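Local coordinates for leucine-rich repeat protein (Bacteroides thetaiotaomicron, PDB 4ECN) that is of unknown function but, as an extracellular leucine-rich repeat protein carrying DUF4458 domains, probably binds other proteins, at residues Val219-Tyr224 with Val257-Lys262. Numbering follows the deposited sequence.
Sequences VAYTTY and VPIQLK
The ring of Tyr-221 receives Ile-259 on one face: CD1 of Ile-259 stands over it, 3.9 Å from the ring centroid, a CH-pi contact displaced toward the CD1-CE1 rim. Val-257 CG1 and the Pro-258 carbonyl oxygen approach the same ring obliquely. The setting is a curled mixed beta-sheet, consistent with the transthyretin-like beta-sandwich expected for DUF4458 domains. Strands 214-227 and 251-259 belong to different parts of this sheet; their local axes pass 8.0 Å apart at 58°, too far for backbone pairing, and side chains bridge the gap. With CG of Tyr-221 set between its backbone N and carbonyl carbon (chi1 69°), the ring extends along 257-260 and delivers its hydroxyl to the turn that ends the strand. There Gln-260 N donates to Tyr-221 OH at 2.7 Å, with an N-H...O angle of 154°. The same hydroxyl is hydrogen-bonded to Glu-235 OE2, and that carboxylate also takes the Leu-261 and Lys-262 amides, so tyrosine and glutamate together satisfy three successive backbone N-H groups. Replacing Tyr-221 by alanine removes ring and hydroxyl together, which is likely to leave the Gln-260 amide without this acceptor, Glu-235 without one partner and Ile-259 CD1 without the ring face. Beyond the ring, Ile-259 CD1 also meets Thr-223 CG2 tip to tip at 3.8 Å. The bend at chi2 of Gln-260 turns its amide back, and NE2 donates to Pro-258 O at 3.1 Å from above the carbonyl plane, while Glu-140 OE1 binds the same nitrogen.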
ATOM      1  N   VAL A 219      -5.475 -22.696  31.249  1.00 42.98           N
ATOM      2  CA  VAL A 219      -5.149 -21.290  31.028  1.00 41.50           C
ATOM      3  C   VAL A 219      -6.380 -20.489  30.480  1.00 46.11           C
ATOM      4  O   VAL A 219      -6.329 -19.253  30.410  1.00 45.28           O
ATOM      5  CB  VAL A 219      -3.909 -21.133  30.097  1.00 43.60           C
ATOM      6  CG1 VAL A 219      -2.656 -21.668  30.782  1.00 43.51           C
ATOM      7  CG2 VAL A 219      -4.110 -21.779  28.724  1.00 42.05           C
ATOM      8  N   ALA A 220      -7.482 -21.177  30.147  1.00 44.30           N
ATOM      9  CA  ALA A 220      -8.706 -20.515  29.670  1.00 45.02           C
ATOM     10  C   ALA A 220      -9.888 -21.479  29.579  1.00 49.89           C
ATOM     11  O   ALA A 220      -9.698 -22.682  29.379  1.00 50.27           O
ATOM     12  CB  ALA A 220      -8.470 -19.880  28.300  1.00 45.12           C
ATOM     13  N   TYR A 221     -11.111 -20.942  29.681  1.00 46.82           N
ATOM     14  CA  TYR A 221     -12.327 -21.747  29.512  1.00 47.42           C
ATOM     15  C   TYR A 221     -13.493 -20.888  29.003  1.00 53.21           C
ATOM     16  O   TYR A 221     -13.519 -19.660  29.182  1.00 52.24           O
ATOM     17  CB  TYR A 221     -12.751 -22.482  30.813  1.00 49.28           C
ATOM     18  CG  TYR A 221     -13.240 -21.554  31.905  1.00 52.26           C
ATOM     19  CD1 TYR A 221     -14.578 -21.164  31.970  1.00 54.87           C
ATOM     20  CD2 TYR A 221     -12.354 -21.008  32.831  1.00 53.37           C
ATOM     21  CE1 TYR A 221     -15.019 -20.250  32.926  1.00 56.75           C
ATOM     22  CE2 TYR A 221     -12.786 -20.101  33.796  1.00 55.25           C
ATOM     23  CZ  TYR A 221     -14.123 -19.736  33.848  1.00 66.49           C
ATOM     24  OH  TYR A 221     -14.564 -18.867  34.813  1.00 72.94           O
ATOM     25  N   THR A 222     -14.468 -21.573  28.392  1.00 51.37           N
ATOM     26  CA  THR A 222     -15.748 -21.040  27.955  1.00 51.07           C
ATOM     27  C   THR A 222     -16.804 -22.017  28.465  1.00 55.30           C
ATOM     28  O   THR A 222     -16.738 -23.209  28.140  1.00 52.50           O
ATOM     29  CB  THR A 222     -15.792 -20.798  26.443  1.00 57.31           C
ATOM     30  OG1 THR A 222     -14.728 -19.923  26.076  1.00 64.01           O
ATOM     31  CG2 THR A 222     -17.090 -20.176  26.007  1.00 53.14           C
ATOM     32  N   THR A 223     -17.731 -21.532  29.315  1.00 54.78           N
ATOM     33  CA  THR A 223     -18.824 -22.375  29.826  1.00 56.19           C
ATOM     34  C   THR A 223     -20.099 -22.117  28.994  1.00 62.03           C
ATOM     35  O   THR A 223     -20.295 -21.009  28.484  1.00 60.73           O
ATOM     36  CB  THR A 223     -19.072 -22.169  31.333  1.00 61.08           C
ATOM     37  OG1 THR A 223     -19.168 -20.776  31.610  1.00 62.39           O
ATOM     38  CG2 THR A 223     -17.992 -22.798  32.202  1.00 55.08           C
ATOM     39  N   TYR A 224     -20.953 -23.151  28.859  1.00 61.33           N
ATOM     40  CA  TYR A 224     -22.202 -23.089  28.098  1.00 62.49           C
ATOM     41  C   TYR A 224     -23.423 -23.612  28.870  1.00 71.32           C
ATOM     42  O   TYR A 224     -23.319 -24.568  29.637  1.00 70.67           O
ATOM     43  CB  TYR A 224     -22.088 -23.910  26.804  1.00 62.76           C
ATOM     44  CG  TYR A 224     -20.965 -23.483  25.895  1.00 62.85           C
ATOM     45  CD1 TYR A 224     -21.144 -22.463  24.963  1.00 64.26           C
ATOM     46  CD2 TYR A 224     -19.722 -24.106  25.952  1.00 62.58           C
ATOM     47  CE1 TYR A 224     -20.101 -22.049  24.137  1.00 63.29           C
ATOM     48  CE2 TYR A 224     -18.675 -23.706  25.127  1.00 62.15           C
ATOM     49  CZ  TYR A 224     -18.867 -22.679  24.219  1.00 67.01           C
ATOM     50  OH  TYR A 224     -17.827 -22.288  23.409  1.00 63.20           O
ATOM     51  N   VAL A 257     -10.308 -26.674  36.864  1.00 56.07           N
ATOM     52  CA  VAL A 257     -10.907 -25.684  35.976  1.00 55.32           C
ATOM     53  C   VAL A 257     -11.535 -24.621  36.909  1.00 60.95           C
ATOM     54  O   VAL A 257     -12.638 -24.833  37.423  1.00 61.29           O
ATOM     55  CB  VAL A 257     -11.893 -26.279  34.941  1.00 59.32           C
ATOM     56  CG1 VAL A 257     -12.485 -25.187  34.054  1.00 58.71           C
ATOM     57  CG2 VAL A 257     -11.216 -27.346  34.084  1.00 58.65           C
ATOM     58  N   PRO A 258     -10.792 -23.527  37.215  1.00 57.90           N
ATOM     59  CA  PRO A 258     -11.289 -22.524  38.179  1.00 58.45           C
ATOM     60  C   PRO A 258     -12.365 -21.579  37.608  1.00 61.68           C
ATOM     61  O   PRO A 258     -12.048 -20.531  37.030  1.00 60.14           O
ATOM     62  CB  PRO A 258     -10.022 -21.736  38.535  1.00 60.02           C
ATOM     63  CG  PRO A 258      -9.170 -21.835  37.345  1.00 63.69           C
ATOM     64  CD  PRO A 258      -9.432 -23.190  36.750  1.00 59.11           C
ATOM     65  N   ILE A 259     -13.641 -21.913  37.860  1.00 58.28           N
ATOM     66  CA  ILE A 259     -14.783 -21.132  37.383  1.00 58.02           C
ATOM     67  C   ILE A 259     -14.860 -19.824  38.186  1.00 64.72           C
ATOM     68  O   ILE A 259     -14.753 -19.851  39.405  1.00 65.53           O
ATOM     69  CB  ILE A 259     -16.084 -21.967  37.460  1.00 60.73           C
ATOM     70  CG1 ILE A 259     -15.957 -23.292  36.649  1.00 59.73           C
ATOM     71  CG2 ILE A 259     -17.326 -21.154  37.037  1.00 61.72           C
ATOM     72  CD1 ILE A 259     -15.625 -23.171  35.146  1.00 57.11           C
ATOM     73  N   GLN A 260     -15.017 -18.685  37.486  1.00 62.24           N
ATOM     74  CA  GLN A 260     -15.025 -17.345  38.077  1.00 63.15           C
ATOM     75  C   GLN A 260     -16.424 -16.782  38.331  1.00 69.77           C
ATOM     76  O   GLN A 260     -16.589 -15.998  39.278  1.00 69.90           O
ATOM     77  CB  GLN A 260     -14.289 -16.360  37.150  1.00 63.42           C
ATOM     78  CG  GLN A 260     -12.835 -16.715  36.862  1.00 67.77           C
ATOM     79  CD  GLN A 260     -11.970 -16.744  38.096  1.00 77.96           C
ATOM     80  OE1 GLN A 260     -11.917 -15.783  38.878  1.00 72.92           O
ATOM     81  NE2 GLN A 260     -11.244 -17.842  38.269  1.00 64.39           N
ATOM     82  N   LEU A 261     -17.404 -17.128  37.450  1.00 67.24           N
ATOM     83  CA  LEU A 261     -18.796 -16.646  37.455  1.00 68.09           C
ATOM     84  C   LEU A 261     -18.785 -15.127  37.370  1.00 72.65           C
ATOM     85  O   LEU A 261     -19.317 -14.437  38.245  1.00 74.07           O
ATOM     86  CB  LEU A 261     -19.591 -17.127  38.687  1.00 69.32           C
ATOM     87  CG  LEU A 261     -19.620 -18.622  38.973  1.00 74.39           C
ATOM     88  CD1 LEU A 261     -20.024 -18.883  40.411  1.00 75.89           C
ATOM     89  CD2 LEU A 261     -20.518 -19.359  38.017  1.00 75.99           C
ATOM     90  N   LYS A 262     -18.082 -14.611  36.363  1.00 67.16           N
ATOM     91  CA  LYS A 262     -17.939 -13.174  36.167  1.00 66.83           C
ATOM     92  C   LYS A 262     -18.367 -12.763  34.752  1.00 71.33           C
ATOM     93  O   LYS A 262     -18.728 -13.599  33.913  1.00 71.15           O
ATOM     94  CB  LYS A 262     -16.482 -12.727  36.422  1.00 67.83           C
ATOM     95  CG  LYS A 262     -15.927 -12.993  37.807  1.00 77.73           C
ATOM     96  CD  LYS A 262     -14.457 -12.586  37.858  1.00 84.44           C
ATOM     97  CE  LYS A 262     -13.774 -12.958  39.154  1.00 94.78           C
ATOM     98  NZ  LYS A 262     -12.312 -12.677  39.109  1.00 99.98           N
TER